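Long-range contact in transferrin (Manduca sexta, PDB 6WB6), which transports iron in the insect, binding a single ferric ion per molecule together with a carbonate anion: residues Ala348-Asn360 against Val397-Asp409. Numbering follows the deposited sequence.
Sequences APELVVRLCVTSN and VQDNGSDLASVDD
R354 and D403 show how one arginine can fasten a strand to the turn that follows a helix. From CB the arginine crosses the aspartate side chain at about a right angle, CB and CG each 3.5 Å from D403 OD2. CD lies about equally far from that oxygen and G401 O, and a bend at chi3 (-68°) brings the guanidinium round to lie against the turn. NE then donates to D403 OD2 in a nearly straight bond, and NH2 completes the side-on salt bridge at 2.9 Å from D403 OD1. Both oxygens lie in the guanidinium plane, yet they are met from above the carboxylate, the two planes being 50° apart. At the far end CZ lies 3.3 Å from N400 O, on which NH1 and NH2 converge from one face of its carbonyl, each 2.9 Å away, while NH2 makes a further weak bond to N400 OD1. G401 and S402 cover one guanidinium face with their backbone. N400 closes helix 390-399 in a Schellman motif, and the arginine holds the carbonyl of this residue, in the second transferrin lobe, whose beta-alpha-beta unit pairs 352-357 in parallel with 381-386. D403 OD2 has a second task, accepting R354 N through its anti lone pair at 2.8 Å. R354 O in turn receives the amides of D403 and L404, and C356 N donates to L404 O at 2.8 Å, making a single beta bridge at L355 and L404. Beside it V353 CG2 packs 3.6 Å from L404 CD2, and the C356-C393 disulfide ties the strand to helix 390-399.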
ATOM      1  N   ALA A 348      11.514  -6.412 -21.935  1.00 45.34           N
ATOM      2  CA  ALA A 348      12.738  -5.665 -21.695  1.00 45.85           C
ATOM      3  C   ALA A 348      12.672  -4.288 -22.353  1.00 42.16           C
ATOM      4  O   ALA A 348      12.079  -4.131 -23.428  1.00 42.17           O
ATOM      5  CB  ALA A 348      13.934  -6.441 -22.231  1.00 33.41           C
ATOM      6  N   PRO A 349      13.249  -3.255 -21.723  1.00 43.76           N
ATOM      7  CA  PRO A 349      13.844  -3.320 -20.380  1.00 50.19           C
ATOM      8  C   PRO A 349      12.775  -3.214 -19.287  1.00 44.79           C
ATOM      9  O   PRO A 349      12.016  -2.249 -19.315  1.00 50.88           O
ATOM     10  CB  PRO A 349      14.771  -2.106 -20.355  1.00 48.11           C
ATOM     11  CG  PRO A 349      14.074  -1.100 -21.244  1.00 39.93           C
ATOM     12  CD  PRO A 349      13.286  -1.890 -22.272  1.00 42.95           C
ATOM     13  N   GLU A 350      12.705  -4.163 -18.352  1.00 33.61           N
ATOM     14  CA  GLU A 350      11.739  -4.038 -17.268  1.00 32.95           C
ATOM     15  C   GLU A 350      12.003  -2.747 -16.486  1.00 37.32           C
ATOM     16  O   GLU A 350      13.142  -2.435 -16.125  1.00 38.17           O
ATOM     17  CB  GLU A 350      11.811  -5.268 -16.359  1.00 33.91           C
ATOM     18  CG  GLU A 350      11.644  -6.634 -17.093  1.00 41.72           C
ATOM     19  CD  GLU A 350      10.224  -6.913 -17.602  1.00 31.43           C
ATOM     20  OE1 GLU A 350      10.061  -7.864 -18.386  1.00 33.87           O
ATOM     21  OE2 GLU A 350       9.275  -6.201 -17.218  1.00 24.29           O
ATOM     22  N   LEU A 351      10.953  -1.975 -16.241  1.00 29.05           N
ATOM     23  CA  LEU A 351      11.160  -0.676 -15.617  1.00 27.85           C
ATOM     24  C   LEU A 351      11.519  -0.857 -14.154  1.00 25.05           C
ATOM     25  O   LEU A 351      10.964  -1.708 -13.461  1.00 25.73           O
ATOM     26  CB  LEU A 351       9.920   0.209 -15.741  1.00 26.72           C
ATOM     27  CG  LEU A 351      10.100   1.601 -15.133  1.00 24.50           C
ATOM     28  CD1 LEU A 351      11.197   2.396 -15.856  1.00 38.24           C
ATOM     29  CD2 LEU A 351       8.808   2.360 -15.135  1.00 26.97           C
ATOM     30  N   VAL A 352      12.451  -0.039 -13.680  1.00 32.99           N
ATOM     31  CA  VAL A 352      12.930  -0.103 -12.305  1.00 24.98           C
ATOM     32  C   VAL A 352      12.831   1.290 -11.724  1.00 23.76           C
ATOM     33  O   VAL A 352      13.168   2.272 -12.386  1.00 32.18           O
ATOM     34  CB  VAL A 352      14.379  -0.624 -12.231  1.00 26.84           C
ATOM     35  CG1 VAL A 352      14.941  -0.502 -10.806  1.00 26.11           C
ATOM     36  CG2 VAL A 352      14.446  -2.057 -12.725  1.00 29.58           C
ATOM     37  N   VAL A 353      12.337   1.380 -10.501  1.00 20.94           N
ATOM     38  CA  VAL A 353      12.330   2.617  -9.746  1.00 16.16           C
ATOM     39  C   VAL A 353      13.370   2.475  -8.631  1.00 23.09           C
ATOM     40  O   VAL A 353      13.326   1.524  -7.830  1.00 18.85           O
ATOM     41  CB  VAL A 353      10.929   2.936  -9.213  1.00 18.54           C
ATOM     42  CG1 VAL A 353      10.425   1.858  -8.266  1.00 24.62           C
ATOM     43  CG2 VAL A 353      10.904   4.293  -8.535  1.00 16.89           C
ATOM     44  N   ARG A 354      14.328   3.392  -8.611  1.00 18.64           N
ATOM     45  CA  ARG A 354      15.472   3.322  -7.702  1.00 23.75           C
ATOM     46  C   ARG A 354      15.227   4.308  -6.573  1.00 15.29           C
ATOM     47  O   ARG A 354      15.195   5.522  -6.802  1.00 22.01           O
ATOM     48  CB  ARG A 354      16.784   3.643  -8.413  1.00 18.82           C
ATOM     49  CG  ARG A 354      17.065   2.797  -9.632  1.00 19.69           C
ATOM     50  CD  ARG A 354      18.164   3.401 -10.463  1.00 19.65           C
ATOM     51  NE  ARG A 354      17.702   4.659 -11.066  1.00 25.25           N
ATOM     52  CZ  ARG A 354      18.476   5.508 -11.733  1.00 25.78           C
ATOM     53  NH1 ARG A 354      19.775   5.256 -11.883  1.00 24.30           N
ATOM     54  NH2 ARG A 354      17.956   6.632 -12.223  1.00 31.87           N
ATOM     55  N   LEU A 355      14.990   3.787  -5.378  1.00 16.14           N
ATOM     56  CA  LEU A 355      14.831   4.622  -4.198  1.00 21.60           C
ATOM     57  C   LEU A 355      16.196   4.812  -3.563  1.00 24.44           C
ATOM     58  O   LEU A 355      16.924   3.838  -3.358  1.00 19.49           O
ATOM     59  CB  LEU A 355      13.889   3.990  -3.181  1.00 19.50           C
ATOM     60  CG  LEU A 355      13.882   4.696  -1.817  1.00 20.00           C
ATOM     61  CD1 LEU A 355      13.378   6.109  -1.917  1.00 18.76           C
ATOM     62  CD2 LEU A 355      13.084   3.893  -0.782  1.00 26.43           C
ATOM     63  N   CYS A 356      16.533   6.050  -3.244  1.00 29.21           N
ATOM     64  CA  CYS A 356      17.804   6.332  -2.597  1.00 19.04           C
ATOM     65  C   CYS A 356      17.604   6.270  -1.090  1.00 25.67           C
ATOM     66  O   CYS A 356      16.660   6.864  -0.559  1.00 20.31           O
ATOM     67  CB  CYS A 356      18.344   7.695  -3.010  1.00 29.02           C
ATOM     68  SG  CYS A 356      20.068   7.916  -2.423  1.00 29.12           S
ATOM     69  N   VAL A 357      18.456   5.499  -0.417  1.00 24.05           N
ATOM     70  CA  VAL A 357      18.428   5.340   1.027  1.00 20.98           C
ATOM     71  C   VAL A 357      19.756   5.826   1.596  1.00 25.72           C
ATOM     72  O   VAL A 357      20.775   5.869   0.906  1.00 22.17           O
ATOM     73  CB  VAL A 357      18.178   3.876   1.425  1.00 24.59           C
ATOM     74  CG1 VAL A 357      16.886   3.371   0.801  1.00 29.94           C
ATOM     75  CG2 VAL A 357      19.333   3.021   0.972  1.00 24.31           C
ATOM     76  N   THR A 358      19.741   6.173   2.882  1.00 22.59           N
ATOM     77  CA  THR A 358      20.890   6.804   3.519  1.00 30.96           C
ATOM     78  C   THR A 358      21.529   5.960   4.612  1.00 31.16           C
ATOM     79  O   THR A 358      22.323   6.498   5.384  1.00 29.09           O
ATOM     80  CB  THR A 358      20.506   8.148   4.132  1.00 24.74           C
ATOM     81  OG1 THR A 358      19.437   7.962   5.062  1.00 32.58           O
ATOM     82  CG2 THR A 358      20.071   9.136   3.064  1.00 29.69           C
ATOM     83  N   SER A 359      21.229   4.668   4.703  1.00 22.73           N
ATOM     84  CA  SER A 359      21.882   3.848   5.712  1.00 23.55           C
ATOM     85  C   SER A 359      21.801   2.391   5.301  1.00 25.98           C
ATOM     86  O   SER A 359      20.979   2.009   4.458  1.00 18.98           O
ATOM     87  CB  SER A 359      21.252   4.056   7.087  1.00 22.37           C
ATOM     88  OG  SER A 359      19.994   3.429   7.173  1.00 26.32           O
ATOM     89  N   ASN A 360      22.681   1.580   5.926  1.00 19.84           N
ATOM     90  CA  ASN A 360      22.708   0.147   5.668  1.00 20.11           C
ATOM     91  C   ASN A 360      21.404  -0.518   6.103  1.00 21.99           C
ATOM     92  O   ASN A 360      20.917  -1.439   5.437  1.00 17.33           O
ATOM     93  CB  ASN A 360      23.885  -0.532   6.389  1.00 25.16           C
ATOM     94  CG  ASN A 360      25.232  -0.122   5.842  1.00 28.61           C
ATOM     95  OD1 ASN A 360      25.342   0.339   4.716  1.00 30.30           O
ATOM     96  ND2 ASN A 360      26.272  -0.303   6.647  1.00 40.14           N
ATOM     97  N   VAL A 397      19.441  11.826  -7.032  1.00 21.50           N
ATOM     98  CA  VAL A 397      18.223  11.921  -7.837  1.00 17.48           C
ATOM     99  C   VAL A 397      18.444  12.906  -8.990  1.00 19.78           C
ATOM    100  O   VAL A 397      18.129  12.621 -10.148  1.00 18.87           O
ATOM    101  CB  VAL A 397      17.019  12.307  -6.959  1.00 23.29           C
ATOM    102  CG1 VAL A 397      15.707  12.412  -7.791  1.00 21.63           C
ATOM    103  CG2 VAL A 397      16.800  11.252  -5.844  1.00 26.49           C
ATOM    104  N   GLN A 398      19.038  14.059  -8.703  1.00 18.60           N
ATOM    105  CA  GLN A 398      19.339  15.006  -9.774  1.00 24.62           C
ATOM    106  C   GLN A 398      20.185  14.376 -10.876  1.00 21.56           C
ATOM    107  O   GLN A 398      19.867  14.506 -12.065  1.00 25.13           O
ATOM    108  CB  GLN A 398      20.065  16.211  -9.213  1.00 20.82           C
ATOM    109  CG  GLN A 398      20.308  17.261 -10.240  1.00 17.88           C
ATOM    110  CD  GLN A 398      21.141  18.363  -9.710  1.00 33.08           C
ATOM    111  OE1 GLN A 398      20.695  19.511  -9.645  1.00 34.94           O
ATOM    112  NE2 GLN A 398      22.376  18.037  -9.318  1.00 35.08           N
ATOM    113  N   ASP A 399      21.293  13.728 -10.493  1.00 23.33           N
ATOM    114  CA  ASP A 399      22.237  13.097 -11.405  1.00 28.06           C
ATOM    115  C   ASP A 399      21.632  11.921 -12.121  1.00 23.21           C
ATOM    116  O   ASP A 399      22.277  11.361 -13.009  1.00 28.11           O
ATOM    117  CB  ASP A 399      23.469  12.576 -10.649  1.00 32.87           C
ATOM    118  CG  ASP A 399      24.383  13.676 -10.183  1.00 42.41           C
ATOM    119  OD1 ASP A 399      24.456  14.717 -10.872  1.00 41.32           O
ATOM    120  OD2 ASP A 399      25.026  13.484  -9.120  1.00 34.58           O
ATOM    121  N   ASN A 400      20.433  11.516 -11.725  1.00 22.41           N
ATOM    122  CA  ASN A 400      19.826  10.267 -12.178  1.00 26.34           C
ATOM    123  C   ASN A 400      20.599   9.033 -11.708  1.00 23.96           C
ATOM    124  O   ASN A 400      20.572   7.982 -12.350  1.00 23.62           O
ATOM    125  CB  ASN A 400      19.685  10.232 -13.692  1.00 27.08           C
ATOM    126  CG  ASN A 400      18.675   9.214 -14.141  1.00 27.64           C
ATOM    127  OD1 ASN A 400      17.675   8.976 -13.456  1.00 30.34           O
ATOM    128  ND2 ASN A 400      18.942   8.580 -15.276  1.00 20.55           N
ATOM    129  N   GLY A 401      21.316   9.140 -10.595  1.00 30.80           N
ATOM    130  CA  GLY A 401      21.746   7.936  -9.917  1.00 24.57           C
ATOM    131  C   GLY A 401      20.616   7.253  -9.182  1.00 21.61           C
ATOM    132  O   GLY A 401      20.721   6.072  -8.857  1.00 26.88           O
ATOM    133  N   SER A 402      19.540   7.985  -8.921  1.00 24.67           N
ATOM    134  CA  SER A 402      18.343   7.480  -8.277  1.00 32.21           C
ATOM    135  C   SER A 402      17.148   8.133  -8.945  1.00 23.54           C
ATOM    136  O   SER A 402      17.275   9.135  -9.651  1.00 33.17           O
ATOM    137  CB  SER A 402      18.319   7.787  -6.776  1.00 23.45           C
ATOM    138  OG  SER A 402      19.577   7.539  -6.179  1.00 29.97           O
ATOM    139  N   ASP A 403      15.975   7.565  -8.692  1.00 25.97           N
ATOM    140  CA  ASP A 403      14.727   8.135  -9.163  1.00 16.60           C
ATOM    141  C   ASP A 403      13.950   8.841  -8.066  1.00 22.44           C
ATOM    142  O   ASP A 403      13.114   9.694  -8.376  1.00 21.96           O
ATOM    143  CB  ASP A 403      13.861   7.035  -9.779  1.00 22.20           C
ATOM    144  CG  ASP A 403      14.581   6.303 -10.899  1.00 27.39           C
ATOM    145  OD1 ASP A 403      15.057   6.991 -11.840  1.00 26.03           O
ATOM    146  OD2 ASP A 403      14.701   5.056 -10.822  1.00 20.00           O
ATOM    147  N   LEU A 404      14.175   8.506  -6.796  1.00 15.62           N
ATOM    148  CA  LEU A 404      13.535   9.290  -5.751  1.00 20.65           C
ATOM    149  C   LEU A 404      14.288   9.142  -4.445  1.00 17.43           C
ATOM    150  O   LEU A 404      15.028   8.185  -4.224  1.00 16.33           O
ATOM    151  CB  LEU A 404      12.058   8.899  -5.541  1.00 11.71           C
ATOM    152  CG  LEU A 404      11.758   7.496  -5.005  1.00 18.22           C
ATOM    153  CD1 LEU A 404      10.246   7.313  -4.727  1.00 16.55           C
ATOM    154  CD2 LEU A 404      12.235   6.429  -5.948  1.00 24.04           C
ATOM    155  N   ALA A 405      14.015  10.089  -3.563  1.00 17.42           N
ATOM    156  CA  ALA A 405      14.645  10.179  -2.271  1.00 18.82           C
ATOM    157  C   ALA A 405      13.713  11.005  -1.420  1.00 24.19           C
ATOM    158  O   ALA A 405      12.921  11.798  -1.940  1.00 22.57           O
ATOM    159  CB  ALA A 405      16.037  10.809  -2.367  1.00 24.93           C
ATOM    160  N   SER A 406      13.797  10.791  -0.117  1.00 19.99           N
ATOM    161  CA  SER A 406      12.951  11.474   0.840  1.00 26.10           C
ATOM    162  C   SER A 406      13.698  12.645   1.454  1.00 23.27           C
ATOM    163  O   SER A 406      14.924  12.688   1.487  1.00 21.72           O
ATOM    164  CB  SER A 406      12.482  10.531   1.960  1.00 24.10           C
ATOM    165  OG  SER A 406      13.581   9.979   2.662  1.00 21.70           O
ATOM    166  N   VAL A 407      12.918  13.568   1.986  1.00 19.85           N
ATOM    167  CA  VAL A 407      13.405  14.767   2.636  1.00 27.25           C
ATOM    168  C   VAL A 407      12.329  15.166   3.636  1.00 33.20           C
ATOM    169  O   VAL A 407      11.136  14.922   3.417  1.00 31.12           O
ATOM    170  CB  VAL A 407      13.739  15.831   1.557  1.00 38.89           C
ATOM    171  CG1 VAL A 407      12.577  15.981   0.580  1.00 32.66           C
ATOM    172  CG2 VAL A 407      14.123  17.152   2.160  1.00 37.77           C
ATOM    173  N   ASP A 408      12.742  15.662   4.787  1.00 31.14           N
ATOM    174  CA  ASP A 408      11.797  15.861   5.873  1.00 39.26           C
ATOM    175  C   ASP A 408      11.544  17.347   6.088  1.00 43.78           C
ATOM    176  O   ASP A 408      12.338  18.208   5.696  1.00 32.59           O
ATOM    177  CB  ASP A 408      12.288  15.213   7.181  1.00 44.52           C
ATOM    178  CG  ASP A 408      12.336  13.676   7.117  1.00 42.68           C
ATOM    179  OD1 ASP A 408      11.447  13.068   6.488  1.00 41.27           O
ATOM    180  OD2 ASP A 408      13.267  13.067   7.708  1.00 45.56           O
ATOM    181  N   ASP A 409      10.389  17.631   6.685  1.00 43.94           N
ATOM    182  CA  ASP A 409      10.086  18.942   7.244  1.00 44.06           C
ATOM    183  C   ASP A 409      10.357  19.989   6.164  1.00 46.39           C
ATOM    184  O   ASP A 409       9.932  19.803   5.015  1.00 45.30           O
ATOM    185  CB  ASP A 409      10.880  19.105   8.541  1.00 48.49           C
ATOM    186  CG  ASP A 409      10.553  18.025   9.585  1.00 54.76           C
ATOM    187  OD1 ASP A 409       9.355  17.783   9.859  1.00 61.42           O
ATOM    188  OD2 ASP A 409      11.498  17.421  10.143  1.00 48.54           O
TER
HETATM  189  O   HOH W   1      14.992   3.759 -13.319  1.00 26.37           O
HETATM  190  O   HOH W   2      16.032   8.928   0.885  1.00 27.17           O